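Long-range contacts in GDSL-like Lipase/Acylhydrolase family protein (PDB 4K7J), which probably removes O-acetyl groups from peptidoglycan, acting as an alpha/beta esterase of the SGNH (GDSL-like) hydrolase family: residues E289-C298 and I333-N341; D61-F69 and V350-R358. All coordinates share one frame; numbering follows the deposited sequence.

Contact 2 joins segments 61-69 and 350-358, 281 residues apart in the chain, and brings the probable serine and histidine of an SGNH active site to one acetate ion. Contact 1 (289-298 with 333-341) is nested inside the loop that contact 2 closes, and its centre lies about 17 Å from that of contact 2. The two nevertheless meet through Phe352: its CE2 packs against Trp339 CE3 at 3.5 Å and its CZ against Met336 CE at 3.7 Å. Thus Met336, which faces Glu289 and Leu291 in contact 1, also reaches the aromatic cluster of contact 2. Packing also occurs between Leu291 O and Val350 CG2, 3.8 Å apart, and Val350 CG1 in turn lies over the His351 ring.

Contact 1: E289-C298 and I333-N341; sequences ESLKNTLGVC and ICSMKNWLN
The two backbones draw together at two points, Glu289 CA lying 5.9 Å from Met336 CA and Cys298 CA 5.0 Å from Cys334 CA, while the loop between them bows outward. Glu289 sends an extended side chain, CG anti to its own N (chi1 179°), to the start of helix 336-341. There OE1 takes two N-H groups: Met336 N at 2.8 Å, almost straight (175°) and nearly in line with the C-O bond, and Ser335 N at 2.7 Å, on the syn side and tilted out of the carboxylate plane. OE2 receives Cys334 N at 2.9 Å and also pairs with Arg301. These donors probably favour the ionised carboxylate. A buried acid thus serves the opening turn of a short helix at the edge of the alpha/beta domain, binding to it the loop that follows strand 281-286. Water 1 adds a bridge, donating to Glu289 OE1 and Cys298 O and accepting from Lys337 N. The disulfide Cys298-Cys334 (chi3 -96°) makes the second junction covalent. Beside the carboxylate site, Leu291 CG rests on Met336 CG at 3.7 Å, the side chains crossing obliquely. Farther along the helix, Thr294 CG2 touches Leu340 CD1 at 3.6 Å, and the aliphatic part of Lys337 runs along the Val297 backbone.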
loop_
_atom_site.group_PDB
_atom_site.type_symbol
_atom_site.label_atom_id
_atom_site.label_comp_id
_atom_site.label_asym_id
_atom_site.label_seq_id
_atom_site.Cartn_x
_atom_site.Cartn_y
_atom_site.Cartn_z
ATOM N N GLU A 289 1.971 12.274 -14.732
ATOM C CA GLU A 289 1.919 12.310 -16.179
ATOM C C GLU A 289 2.559 11.036 -16.710
ATOM O O GLU A 289 3.610 10.617 -16.234
ATOM C CB GLU A 289 2.627 13.539 -16.765
ATOM C CG GLU A 289 2.586 13.553 -18.300
ATOM C CD GLU A 289 3.054 14.865 -18.924
ATOM O OE1 GLU A 289 4.267 15.165 -18.878
ATOM O OE2 GLU A 289 2.204 15.591 -19.476
ATOM N N SER A 290 1.898 10.418 -17.682
ATOM C CA SER A 290 2.447 9.305 -18.437
ATOM C C SER A 290 2.441 9.723 -19.889
ATOM O O SER A 290 1.727 10.655 -20.265
ATOM C CB SER A 290 1.575 8.050 -18.288
ATOM O OG SER A 290 1.603 7.568 -16.957
ATOM N N LEU A 291 3.234 9.035 -20.702
ATOM C CA LEU A 291 3.261 9.284 -22.134
ATOM C C LEU A 291 2.929 8.012 -22.888
ATOM O O LEU A 291 3.461 6.948 -22.579
ATOM C CB LEU A 291 4.636 9.794 -22.564
ATOM C CG LEU A 291 5.073 11.052 -21.814
ATOM C CD1 LEU A 291 6.457 11.508 -22.260
ATOM C CD2 LEU A 291 4.048 12.162 -22.006
ATOM N N LYS A 292 2.039 8.140 -23.868
ATOM C CA LYS A 292 1.707 7.061 -24.783
ATOM C C LYS A 292 2.883 6.853 -25.723
ATOM O O LYS A 292 3.113 5.761 -26.243
ATOM C CB LYS A 292 0.466 7.435 -25.587
ATOM C CG LYS A 292 -0.082 6.303 -26.425
ATOM C CD LYS A 292 -0.352 5.099 -25.540
ATOM C CE LYS A 292 -0.872 3.909 -26.330
ATOM N NZ LYS A 292 -1.227 2.789 -25.415
ATOM N N ASN A 293 3.632 7.925 -25.938
ATOM C CA ASN A 293 4.818 7.869 -26.771
ATOM C C ASN A 293 5.715 9.048 -26.412
ATOM O O ASN A 293 5.228 10.144 -26.154
ATOM C CB ASN A 293 4.425 7.861 -28.249
ATOM C CG ASN A 293 4.926 9.064 -28.984
ATOM O OD1 ASN A 293 6.014 9.038 -29.550
ATOM N ND2 ASN A 293 4.139 10.133 -28.988
ATOM N N THR A 294 7.021 8.813 -26.368
ATOM C CA THR A 294 7.945 9.786 -25.785
ATOM C C THR A 294 8.527 10.782 -26.784
ATOM O O THR A 294 9.442 11.532 -26.451
ATOM C CB THR A 294 9.095 9.073 -25.042
ATOM O OG1 THR A 294 9.908 8.348 -25.975
ATOM C CG2 THR A 294 8.524 8.104 -24.021
ATOM N N LEU A 295 7.987 10.801 -27.999
ATOM C CA LEU A 295 8.528 11.646 -29.059
ATOM C C LEU A 295 8.149 13.118 -28.935
ATOM O O LEU A 295 6.990 13.457 -28.700
ATOM C CB LEU A 295 8.075 11.140 -30.430
ATOM C CG LEU A 295 8.755 9.913 -31.038
ATOM C CD1 LEU A 295 8.021 9.488 -32.301
ATOM C CD2 LEU A 295 10.223 10.202 -31.342
ATOM N N GLY A 296 9.144 13.985 -29.092
ATOM C CA GLY A 296 8.903 15.380 -29.407
ATOM C C GLY A 296 8.619 16.348 -28.280
ATOM O O GLY A 296 7.517 16.892 -28.202
ATOM N N VAL A 297 9.606 16.565 -27.415
ATOM C CA VAL A 297 9.562 17.637 -26.406
ATOM C C VAL A 297 8.497 17.482 -25.315
ATOM O O VAL A 297 8.779 17.693 -24.133
ATOM C CB VAL A 297 9.434 19.040 -27.064
ATOM C CG1 VAL A 297 9.057 20.102 -26.038
ATOM C CG2 VAL A 297 10.726 19.413 -27.775
ATOM N N CYS A 298 7.282 17.107 -25.708
ATOM C CA CYS A 298 6.152 17.099 -24.785
ATOM C C CYS A 298 5.382 15.801 -24.764
ATOM O O CYS A 298 5.450 15.038 -23.797
ATOM C CB CYS A 298 5.174 18.202 -25.163
ATOM S SG CYS A 298 5.313 19.630 -24.126
ATOM N N ILE A 333 1.800 19.607 -16.463
ATOM C CA ILE A 333 1.710 18.992 -17.787
ATOM C C ILE A 333 3.035 19.176 -18.525
ATOM O O ILE A 333 3.766 20.130 -18.256
ATOM C CB ILE A 333 0.545 19.597 -18.600
ATOM C CG1 ILE A 333 0.214 18.737 -19.830
ATOM C CG2 ILE A 333 0.827 21.061 -18.958
ATOM C CD1 ILE A 333 -0.934 19.298 -20.683
ATOM N N CYS A 334 3.355 18.243 -19.417
ATOM C CA CYS A 334 4.590 18.295 -20.196
ATOM C C CYS A 334 5.830 18.240 -19.299
ATOM O O CYS A 334 6.793 18.985 -19.492
ATOM C CB CYS A 334 4.614 19.549 -21.089
ATOM S SG CYS A 334 6.029 19.649 -22.229
ATOM N N SER A 335 5.808 17.359 -18.306
ATOM C CA SER A 335 6.960 17.223 -17.414
ATOM C C SER A 335 7.622 15.848 -17.523
ATOM O O SER A 335 8.796 15.706 -17.210
ATOM C CB SER A 335 6.542 17.471 -15.970
ATOM O OG SER A 335 5.578 16.510 -15.577
ATOM N N MET A 336 6.876 14.842 -17.973
ATOM C CA MET A 336 7.408 13.484 -17.998
ATOM C C MET A 336 8.602 13.329 -18.931
ATOM O O MET A 336 9.563 12.633 -18.589
ATOM C CB MET A 336 6.325 12.436 -18.310
ATOM C CG MET A 336 6.864 11.024 -18.604
ATOM S SD MET A 336 7.853 10.322 -17.255
ATOM C CE MET A 336 6.646 9.372 -16.324
ATOM N N LYS A 337 8.561 13.969 -20.098
ATOM C CA LYS A 337 9.686 13.831 -21.023
ATOM C C LYS A 337 10.959 14.409 -20.409
ATOM O O LYS A 337 12.035 13.837 -20.539
ATOM C CB LYS A 337 9.407 14.455 -22.394
ATOM C CG LYS A 337 10.348 13.929 -23.489
ATOM C CD LYS A 337 10.898 15.066 -24.342
ATOM C CE LYS A 337 12.143 14.658 -25.145
ATOM N NZ LYS A 337 12.847 15.847 -25.764
ATOM N N ASN A 338 10.826 15.528 -19.709
ATOM C CA ASN A 338 11.963 16.115 -19.021
ATOM C C ASN A 338 12.507 15.169 -17.949
ATOM O O ASN A 338 13.718 14.975 -17.836
ATOM C CB ASN A 338 11.578 17.454 -18.396
ATOM C CG ASN A 338 12.781 18.309 -18.076
ATOM O OD1 ASN A 338 13.768 18.313 -18.819
ATOM N ND2 ASN A 338 12.720 19.034 -16.959
ATOM N N TRP A 339 11.605 14.579 -17.169
ATOM C CA TRP A 339 11.991 13.606 -16.143
ATOM C C TRP A 339 12.743 12.431 -16.753
ATOM O O TRP A 339 13.749 11.965 -16.207
ATOM C CB TRP A 339 10.768 13.111 -15.362
ATOM C CG TRP A 339 10.418 13.994 -14.189
ATOM C CD1 TRP A 339 10.168 15.336 -14.226
ATOM C CD2 TRP A 339 10.271 13.596 -12.814
ATOM N NE1 TRP A 339 9.882 15.797 -12.965
ATOM C CE2 TRP A 339 9.941 14.751 -12.080
ATOM C CE3 TRP A 339 10.386 12.375 -12.137
ATOM C CZ2 TRP A 339 9.725 14.725 -10.703
ATOM C CZ3 TRP A 339 10.173 12.346 -10.774
ATOM C CH2 TRP A 339 9.843 13.516 -10.067
ATOM N N LEU A 340 12.240 11.971 -17.892
ATOM C CA LEU A 340 12.832 10.867 -18.630
ATOM C C LEU A 340 14.238 11.258 -19.092
ATOM O O LEU A 340 15.197 10.506 -18.920
ATOM C CB LEU A 340 11.943 10.563 -19.841
ATOM C CG LEU A 340 12.111 9.303 -20.686
ATOM C CD1 LEU A 340 10.808 9.048 -21.429
ATOM C CD2 LEU A 340 13.264 9.427 -21.673
ATOM N N ASN A 341 14.356 12.441 -19.683
ATOM C CA ASN A 341 15.648 12.877 -20.201
ATOM C C ASN A 341 16.704 12.959 -19.106
ATOM O O ASN A 341 17.890 12.792 -19.370
ATOM C CB ASN A 341 15.538 14.218 -20.925
ATOM C CG ASN A 341 14.770 14.119 -22.224
ATOM O OD1 ASN A 341 14.080 15.061 -22.619
ATOM N ND2 ASN A 341 14.885 12.979 -22.900
HETATM O O HOH W 1 6.213 15.258 -21.163
#

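Contact 2: D61-F69 and V350-R358; sequences DSHTAGDFF and VHFSAKGYR. With ACT (acetate ion), chain C.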
loop_
_atom_site.group_PDB
_atom_site.type_symbol
_atom_site.label_atom_id
_atom_site.label_comp_id
_atom_site.label_asym_id
_atom_site.label_seq_id
_atom_site.Cartn_x
_atom_site.Cartn_y
_atom_site.Cartn_z
ATOM N N ASP A 61 -0.793 0.524 -7.700
ATOM C CA ASP A 61 -0.349 -0.222 -8.874
ATOM C C ASP A 61 1.168 -0.457 -8.836
ATOM O O ASP A 61 1.747 -0.574 -7.766
ATOM C CB ASP A 61 -0.757 0.523 -10.148
ATOM C CG ASP A 61 -0.303 1.979 -10.147
ATOM O OD1 ASP A 61 0.628 2.327 -9.375
ATOM O OD2 ASP A 61 -0.880 2.792 -10.916
ATOM N N SER A 62 1.828 -0.485 -9.991
ATOM C CA SER A 62 3.235 -0.859 -10.011
ATOM C C SER A 62 4.109 0.195 -9.348
ATOM O O SER A 62 5.173 -0.126 -8.820
ATOM C CB SER A 62 3.732 -1.142 -11.432
ATOM O OG SER A 62 4.098 0.064 -12.057
ATOM N N HIS A 63 3.653 1.441 -9.340
ATOM C CA HIS A 63 4.421 2.496 -8.679
ATOM C C HIS A 63 4.562 2.129 -7.202
ATOM O O HIS A 63 5.613 2.342 -6.591
ATOM C CB HIS A 63 3.741 3.875 -8.810
ATOM C CG HIS A 63 3.438 4.291 -10.218
ATOM N ND1 HIS A 63 4.402 4.366 -11.204
ATOM C CD2 HIS A 63 2.276 4.683 -10.797
ATOM C CE1 HIS A 63 3.842 4.777 -12.330
ATOM N NE2 HIS A 63 2.554 4.979 -12.109
ATOM N N THR A 64 3.491 1.570 -6.642
ATOM C CA THR A 64 3.471 1.140 -5.249
ATOM C C THR A 64 4.186 -0.207 -5.089
ATOM O O THR A 64 4.953 -0.417 -4.135
ATOM C CB THR A 64 2.018 1.033 -4.729
ATOM O OG1 THR A 64 1.410 2.331 -4.749
ATOM C CG2 THR A 64 1.970 0.475 -3.277
ATOM N N ALA A 65 3.934 -1.111 -6.030
ATOM C CA ALA A 65 4.439 -2.480 -5.948
ATOM C C ALA A 65 5.971 -2.604 -5.994
ATOM O O ALA A 65 6.527 -3.615 -5.558
ATOM C CB ALA A 65 3.777 -3.370 -7.030
ATOM N N GLY A 66 6.648 -1.582 -6.514
ATOM C CA GLY A 66 8.102 -1.588 -6.582
ATOM C C GLY A 66 8.737 -1.212 -5.255
ATOM O O GLY A 66 9.924 -1.441 -5.033
ATOM N N ASP A 67 7.927 -0.631 -4.374
ATOM C CA ASP A 67 8.350 -0.171 -3.047
ATOM C C ASP A 67 9.370 0.972 -3.060
ATOM O O ASP A 67 9.800 1.396 -2.006
ATOM C CB ASP A 67 8.844 -1.332 -2.150
ATOM C CG ASP A 67 8.552 -1.094 -0.668
ATOM O OD1 ASP A 67 7.616 -0.314 -0.357
ATOM O OD2 ASP A 67 9.248 -1.686 0.189
ATOM N N PHE A 68 9.757 1.490 -4.227
ATOM C CA PHE A 68 10.695 2.629 -4.226
ATOM C C PHE A 68 10.053 3.925 -3.713
ATOM O O PHE A 68 10.704 4.738 -3.059
ATOM C CB PHE A 68 11.337 2.839 -5.603
ATOM C CG PHE A 68 12.352 1.791 -5.955
ATOM C CD1 PHE A 68 13.592 1.772 -5.330
ATOM C CD2 PHE A 68 12.067 0.818 -6.893
ATOM C CE1 PHE A 68 14.535 0.802 -5.649
ATOM C CE2 PHE A 68 13.001 -0.161 -7.207
ATOM C CZ PHE A 68 14.235 -0.163 -6.592
ATOM N N PHE A 69 8.769 4.098 -3.993
ATOM C CA PHE A 69 8.031 5.280 -3.547
ATOM C C PHE A 69 7.692 5.121 -2.077
ATOM O O PHE A 69 8.016 5.973 -1.249
ATOM C CB PHE A 69 6.750 5.432 -4.384
ATOM C CG PHE A 69 5.942 6.670 -4.081
ATOM C CD1 PHE A 69 5.041 6.691 -3.028
ATOM C CD2 PHE A 69 6.043 7.796 -4.883
ATOM C CE1 PHE A 69 4.273 7.820 -2.773
ATOM C CE2 PHE A 69 5.283 8.928 -4.624
ATOM C CZ PHE A 69 4.402 8.939 -3.576
ATOM N N VAL A 350 6.397 6.006 -18.590
ATOM C CA VAL A 350 5.283 5.635 -17.727
ATOM C C VAL A 350 5.797 5.366 -16.320
ATOM O O VAL A 350 5.300 5.934 -15.342
ATOM C CB VAL A 350 4.563 4.375 -18.238
ATOM C CG1 VAL A 350 3.460 3.957 -17.259
ATOM C CG2 VAL A 350 3.987 4.617 -19.641
ATOM N N HIS A 351 6.806 4.503 -16.224
ATOM C CA HIS A 351 7.370 4.124 -14.929
ATOM C C HIS A 351 8.543 5.023 -14.564
ATOM O O HIS A 351 9.103 5.693 -15.421
ATOM C CB HIS A 351 7.761 2.639 -14.920
ATOM C CG HIS A 351 6.622 1.728 -15.272
ATOM N ND1 HIS A 351 6.412 1.256 -16.550
ATOM C CD2 HIS A 351 5.609 1.238 -14.520
ATOM C CE1 HIS A 351 5.327 0.502 -16.568
ATOM N NE2 HIS A 351 4.821 0.473 -15.349
ATOM N N PHE A 352 8.894 5.064 -13.285
ATOM C CA PHE A 352 9.991 5.911 -12.859
ATOM C C PHE A 352 11.207 5.076 -12.486
ATOM O O PHE A 352 11.138 3.845 -12.374
ATOM C CB PHE A 352 9.566 6.801 -11.683
ATOM C CG PHE A 352 8.481 7.791 -12.021
ATOM C CD1 PHE A 352 7.146 7.394 -12.078
ATOM C CD2 PHE A 352 8.791 9.126 -12.261
ATOM C CE1 PHE A 352 6.120 8.319 -12.386
ATOM C CE2 PHE A 352 7.784 10.055 -12.563
ATOM C CZ PHE A 352 6.443 9.651 -12.623
ATOM N N SER A 353 12.333 5.749 -12.320
ATOM C CA SER A 353 13.537 5.084 -11.879
ATOM C C SER A 353 13.511 5.175 -10.373
ATOM O O SER A 353 12.697 5.915 -9.812
ATOM C CB SER A 353 14.775 5.808 -12.423
ATOM O OG SER A 353 14.871 7.113 -11.867
ATOM N N ALA A 354 14.413 4.440 -9.726
ATOM C CA ALA A 354 14.491 4.425 -8.271
ATOM C C ALA A 354 14.554 5.834 -7.687
ATOM O O ALA A 354 13.849 6.141 -6.729
ATOM C CB ALA A 354 15.704 3.595 -7.807
ATOM N N LYS A 355 15.384 6.700 -8.261
ATOM C CA LYS A 355 15.543 8.027 -7.674
ATOM C C LYS A 355 14.337 8.911 -7.989
ATOM O O LYS A 355 13.996 9.813 -7.219
ATOM C CB LYS A 355 16.864 8.685 -8.095
ATOM C CG LYS A 355 16.979 9.034 -9.574
ATOM C CD LYS A 355 18.274 9.809 -9.845
ATOM C CE LYS A 355 18.324 10.324 -11.270
ATOM N NZ LYS A 355 19.640 10.953 -11.558
ATOM N N GLY A 356 13.667 8.624 -9.098
ATOM C CA GLY A 356 12.451 9.335 -9.444
ATOM C C GLY A 356 11.362 9.061 -8.423
ATOM O O GLY A 356 10.691 9.981 -7.944
ATOM N N TYR A 357 11.187 7.792 -8.069
ATOM C CA TYR A 357 10.199 7.452 -7.048
ATOM C C TYR A 357 10.574 8.043 -5.687
ATOM O O TYR A 357 9.703 8.524 -4.942
ATOM C CB TYR A 357 10.013 5.933 -6.935
ATOM C CG TYR A 357 9.245 5.305 -8.075
ATOM C CD1 TYR A 357 7.948 5.715 -8.374
ATOM C CD2 TYR A 357 9.814 4.299 -8.852
ATOM C CE1 TYR A 357 7.242 5.146 -9.416
ATOM C CE2 TYR A 357 9.113 3.725 -9.902
ATOM C CZ TYR A 357 7.824 4.154 -10.175
ATOM O OH TYR A 357 7.109 3.593 -11.211
ATOM N N ARG A 358 11.864 7.996 -5.359
ATOM C CA ARG A 358 12.317 8.539 -4.081
ATOM C C ARG A 358 12.016 10.032 -4.016
ATOM O O ARG A 358 11.554 10.530 -2.993
ATOM C CB ARG A 358 13.815 8.304 -3.866
ATOM C CG ARG A 358 14.293 8.744 -2.476
ATOM C CD ARG A 358 15.815 8.933 -2.410
ATOM N NE ARG A 358 16.271 10.019 -3.278
ATOM C CZ ARG A 358 17.224 9.896 -4.198
ATOM N NH1 ARG A 358 17.842 8.731 -4.367
ATOM N NH2 ARG A 358 17.565 10.940 -4.945
HETATM C C ACT C . 1.750 0.102 -13.794
HETATM O O ACT C . 2.402 -0.585 -14.634
HETATM O OXT ACT C . 1.045 -0.518 -12.955
HETATM C CH3 ACT C . 1.824 1.597 -13.769
HETATM O O HOH W 2 6.559 1.022 -11.444
#
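His63 and Tyr357 form the tightly packed heart of this contact, joined by a nearly straight hydrogen bond (168°) of 2.8 Å between ND1 and OH, each atom lying at the edge of the other's ring. His63 turns CG away from its carbonyl carbon (chi1 -55°), which carries ND1 to the hydroxyl. With NE2 bonded to Thr249 OG1, both ring nitrogens are engaged, fixing the imidazole's rotation. Phe352 N donates to Tyr357 OH at 3.1 Å. Phe352 offers its edge to the His63 face in an offset edge-to-face pair, planes at 65°, while its CB sits over the centre of the Tyr357 ring. Toward the CB end of Tyr357, Phe68 CB packs on its CB at 3.6 Å.

The other side is looser and is bridged by small molecules. Water 2 links Tyr357 OH to Ser62 OG, and Ser62 OG lies 3.1 Å from His351 CD2, at the edge of that ring. Ser62 in its Gly-Asp-Ser motif and His351, backed by Asp348, are consistent with the catalytic triad of SGNH hydrolases. An acetate ion, probably from the crystallisation liquor, lies alongside the pair: His351 NE2 donates to its O at 2.7 Å and Ser62 N to its OXT at 3.1 Å, with Gly218 N and Asn250 ND2 adding bonds like those of an oxyanion hole. On the solvent side, exposed Ala354 sets CB over the Phe68 face in a CH-pi contact, 4.0 Å from the ring centroid.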